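Local coordinates for protein hydrolase, isochorismatase family (Pseudomonas putida KT2440, PDB 4H17) that probably acts as a hydrolase of the isochorismatase family, its exact substrate not being established, at residues Gln32-Ser37 against Gly76-Pro81. Residues are numbered along the deposited sequence; the frame is centred on the assembly and turned at random. Where two conformers were deposited one is given.
Sequences QKEYLS and GGRFDP. With EDO (1,2-ethanediol), chain G; SO4 (sulfate ion), chain C.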
ATOM      1  N   GLN A  32      -8.506  13.461 -12.591  1.00 13.75           N
ATOM      2  CA  GLN A  32      -9.826  13.411 -13.219  1.00 12.07           C
ATOM      3  C   GLN A  32     -10.913  14.127 -12.422  1.00 11.22           C
ATOM      4  O   GLN A  32     -10.820  14.290 -11.217  1.00 12.36           O
ATOM      5  CB  GLN A  32     -10.251  11.984 -13.446  1.00 15.72           C
ATOM      6  CG  GLN A  32      -9.317  11.222 -14.357  1.00 18.87           C
ATOM      7  CD  GLN A  32      -9.724   9.796 -14.477  1.00 15.14           C
ATOM      8  OE1 GLN A  32      -9.185   8.900 -13.787  1.00 14.09           O
ATOM      9  NE2 GLN A  32     -10.677   9.537 -15.399  1.00 15.54           N
ATOM     10  N   LYS A  33     -11.972  14.520 -13.137  1.00 12.39           N
ATOM     11  CA  LYS A  33     -13.019  15.372 -12.551  1.00 12.39           C
ATOM     12  C   LYS A  33     -13.891  14.672 -11.458  1.00 11.38           C
ATOM     13  O   LYS A  33     -14.490  15.353 -10.597  1.00 11.81           O
ATOM     14  CB  LYS A  33     -13.908  15.974 -13.643  1.00 10.08           C
ATOM     15  CG  LYS A  33     -13.238  16.905 -14.611  1.00 11.32           C
ATOM     16  CD  LYS A  33     -14.257  17.567 -15.540  1.00 13.79           C
ATOM     17  CE  LYS A  33     -13.636  18.608 -16.423  1.00 17.24           C
ATOM     18  NZ  LYS A  33     -14.649  19.087 -17.392  1.00 21.16           N
ATOM     19  N   GLU A  34     -13.917  13.335 -11.452  1.00 11.62           N
ATOM     20  CA  GLU A  34     -14.567  12.549 -10.414  1.00 13.72           C
ATOM     21  C   GLU A  34     -14.217  13.075  -9.028  1.00 11.97           C
ATOM     22  O   GLU A  34     -15.084  13.145  -8.161  1.00 12.51           O
ATOM     23  CB  GLU A  34     -14.141  11.086 -10.535  1.00 13.26           C
ATOM     24  CG  GLU A  34     -14.745  10.174  -9.481  1.00 11.13           C
ATOM     25  CD  GLU A  34     -16.234   9.915  -9.634  1.00 15.60           C
ATOM     26  OE1 GLU A  34     -16.681   9.546 -10.743  1.00 16.74           O
ATOM     27  OE2 GLU A  34     -16.991  10.061  -8.658  1.00 17.03           O
ATOM     28  N   TYR A  35     -12.979  13.535  -8.861  1.00 10.44           N
ATOM     29  CA  TYR A  35     -12.477  13.907  -7.556  1.00 11.66           C
ATOM     30  C   TYR A  35     -12.830  15.328  -7.129  1.00 10.90           C
ATOM     31  O   TYR A  35     -12.351  15.776  -6.053  1.00 13.06           O
ATOM     32  CB  TYR A  35     -10.970  13.714  -7.512  1.00 14.45           C
ATOM     33  CG  TYR A  35     -10.487  12.304  -7.698  1.00 10.55           C
ATOM     34  CD1 TYR A  35     -10.906  11.282  -6.835  1.00 11.03           C
ATOM     35  CD2 TYR A  35      -9.606  11.968  -8.740  1.00 11.13           C
ATOM     36  CE1 TYR A  35     -10.432   9.994  -6.997  1.00 11.42           C
ATOM     37  CE2 TYR A  35      -9.154  10.671  -8.899  1.00 11.07           C
ATOM     38  CZ  TYR A  35      -9.562   9.702  -8.039  1.00 12.08           C
ATOM     39  OH  TYR A  35      -8.969   8.476  -8.337  1.00 14.00           O
ATOM     40  N   LEU A  36     -13.541  16.080  -7.989  1.00 12.19           N
ATOM     41  CA  LEU A  36     -13.825  17.497  -7.677  1.00 16.59           C
ATOM     42  C   LEU A  36     -15.211  17.697  -7.035  1.00 16.03           C
ATOM     43  O   LEU A  36     -15.544  18.797  -6.563  1.00 17.69           O
ATOM     44  CB  LEU A  36     -13.697  18.325  -8.950  1.00 16.53           C
ATOM     45  CG  LEU A  36     -12.372  18.394  -9.715  1.00 16.83           C
ATOM     46  CD1 LEU A  36     -12.409  19.246 -10.985  1.00 18.35           C
ATOM     47  CD2 LEU A  36     -11.248  18.853  -8.816  1.00 15.44           C
ATOM     48  N   SER A  37     -16.024  16.653  -7.011  0.75 15.23           N
ATOM     49  CA  SER A  37     -17.361  16.738  -6.469  0.75 16.29           C
ATOM     50  C   SER A  37     -17.853  15.337  -6.066  0.75 16.58           C
ATOM     51  O   SER A  37     -17.196  14.358  -6.354  0.75 14.21           O
ATOM     52  CB  SER A  37     -18.307  17.385  -7.490  0.75 16.02           C
ATOM     53  OG  SER A  37     -18.562  16.480  -8.554  0.75 15.76           O
ATOM     54  N   GLY A  76     -21.834   5.421 -17.310  1.00 13.19           N
ATOM     55  CA  GLY A  76     -22.909   5.758 -16.371  1.00 16.71           C
ATOM     56  C   GLY A  76     -22.568   5.679 -14.900  1.00 15.63           C
ATOM     57  O   GLY A  76     -23.418   5.878 -14.049  1.00 16.71           O
ATOM     58  N   GLY A  77     -21.312   5.412 -14.606  1.00 11.77           N
ATOM     59  CA  GLY A  77     -20.877   5.105 -13.234  1.00 13.54           C
ATOM     60  C   GLY A  77     -19.736   5.975 -12.793  1.00 13.70           C
ATOM     61  O   GLY A  77     -19.546   7.087 -13.270  1.00 14.42           O
ATOM     62  N   ARG A  78     -18.956   5.485 -11.839  1.00 14.48           N
ATOM     63  CA  ARG A  78     -17.827   6.225 -11.356  1.00 15.41           C
ATOM     64  C   ARG A  78     -16.722   6.336 -12.420  1.00 12.39           C
ATOM     65  O   ARG A  78     -16.485   5.391 -13.174  1.00 11.57           O
ATOM     66  CB  ARG A  78     -17.318   5.570 -10.049  1.00 14.94           C
ATOM     67  CG  ARG A  78     -18.323   5.607  -8.885  1.00 17.71           C
ATOM     68  CD  ARG A  78     -18.499   7.014  -8.343  1.00 21.89           C
ATOM     69  NE  ARG A  78     -19.699   7.131  -7.519  1.00 24.84           N
ATOM     70  CZ  ARG A  78     -20.290   8.277  -7.182  1.00 26.44           C
ATOM     71  NH1 ARG A  78     -19.802   9.462  -7.563  1.00 24.23           N
ATOM     72  NH2 ARG A  78     -21.374   8.238  -6.436  1.00 30.32           N
ATOM     73  N   PHE A  79     -16.074   7.496 -12.486  1.00 13.40           N
ATOM     74  CA  PHE A  79     -15.077   7.833 -13.501  1.00 11.18           C
ATOM     75  C   PHE A  79     -15.608   7.585 -14.910  1.00 11.32           C
ATOM     76  O   PHE A  79     -14.863   7.230 -15.810  1.00 11.26           O
ATOM     77  CB  PHE A  79     -13.768   7.026 -13.293  1.00 12.20           C
ATOM     78  CG  PHE A  79     -13.195   7.147 -11.883  1.00 11.80           C
ATOM     79  CD1 PHE A  79     -13.642   6.367 -10.838  1.00 13.83           C
ATOM     80  CD2 PHE A  79     -12.222   8.131 -11.614  1.00 13.96           C
ATOM     81  CE1 PHE A  79     -13.128   6.506  -9.558  1.00 12.15           C
ATOM     82  CE2 PHE A  79     -11.701   8.271 -10.326  1.00 13.34           C
ATOM     83  CZ  PHE A  79     -12.166   7.472  -9.302  1.00 13.03           C
ATOM     84  N   ASP A  80     -16.908   7.830 -15.089  1.00 11.37           N
ATOM     85  CA  ASP A  80     -17.590   7.577 -16.343  1.00 13.56           C
ATOM     86  C   ASP A  80     -16.817   8.115 -17.567  1.00 12.27           C
ATOM     87  O   ASP A  80     -16.699   9.324 -17.728  1.00 12.53           O
ATOM     88  CB  ASP A  80     -18.931   8.274 -16.250  1.00 15.23           C
ATOM     89  CG  ASP A  80     -19.815   8.042 -17.436  1.00 15.37           C
ATOM     90  OD1 ASP A  80     -19.410   7.398 -18.409  1.00 16.32           O
ATOM     91  OD2 ASP A  80     -20.946   8.583 -17.379  1.00 22.33           O
ATOM     92  N   PRO A  81     -16.387   7.233 -18.481  1.00 12.80           N
ATOM     93  CA  PRO A  81     -15.595   7.719 -19.585  1.00 14.72           C
ATOM     94  C   PRO A  81     -16.413   8.403 -20.673  1.00 15.40           C
ATOM     95  O   PRO A  81     -15.838   9.039 -21.544  1.00 18.23           O
ATOM     96  CB  PRO A  81     -14.918   6.480 -20.089  1.00 11.59           C
ATOM     97  CG  PRO A  81     -15.919   5.374 -19.803  1.00 12.37           C
ATOM     98  CD  PRO A  81     -16.492   5.763 -18.471  1.00 14.76           C
TER
HETATM   99  C1  EDO G 205     -20.437   1.741 -10.119  1.00 13.66           C
HETATM  100  O1  EDO G 205     -21.338   2.532 -10.928  1.00 12.15           O
HETATM  101  C2  EDO G 205     -19.133   1.567 -10.842  1.00 11.11           C
HETATM  102  O2  EDO G 205     -18.465   2.828 -11.014  1.00 14.85           O
HETATM  103  S   SO4 C 201      -8.250   5.627  -6.511  1.00 12.52           S
HETATM  104  O1  SO4 C 201      -7.890   5.281  -7.903  1.00 13.34           O
HETATM  105  O2  SO4 C 201      -7.085   5.997  -5.748  1.00 12.17           O
HETATM  106  O3  SO4 C 201      -8.820   4.408  -5.890  1.00 13.45           O
HETATM  107  O4  SO4 C 201      -9.320   6.638  -6.439  1.00 12.97           O
HETATM  108  O   HOH W   1     -12.196   7.530 -16.546  1.00 15.17           O
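Arg78 and Phe79 meet Glu34 and Tyr35 where a type II beta turn, Gly77 to Asp80, abuts the 3-10 segment 33-35. The guanidinium of Arg78 offers NH1 to Glu34 OE2 in a salt bridge of 3.1 Å. Glu34 OE2 sits at the guanidinium edge, near its plane, and accepts on its syn lone pair. The two flat groups stand steeply to each other, at 75°. Next in the turn, the backbone N of Phe79 bonds to Glu34 OE1 at 2.8 Å, almost straight but from above the carboxylate plane. Glu34 thus grips side chain and backbone with separate oxygens, which should hold the carboxylate against turning. CG of Glu34 is anti to the backbone N (chi1 179°), and the chain then bends at chi2, with CG over one face of the Phe79 ring, 3.7 Å from the centroid. With an alanine in place of Glu34, Arg78 would probably lose this charge partner, the Phe79 amide its acceptor, and the ring part of its cover. The Phe79 ring also turns its edge to the Tyr35 face in an offset edge-to-face pair, centroids 5.3 Å apart. Tyr35 OH donates to O4 of a sulfate at 2.7 Å. A water joins Phe79 O to Gln32 NE2, which also bonds to Gly86 O. His71 stacks on Phe79 and, with Ser135, Ser136 and Met132 N, hydrogen-bonds the same sulfate, probably from the crystallisation liquor, though it may mark a pocket. Met8 of the second subunit packs on Phe79. The contact joins the loops that follow neighbouring parallel strands 24-29 and 66-71, at their C-terminal ends in this Rossmann-like fold.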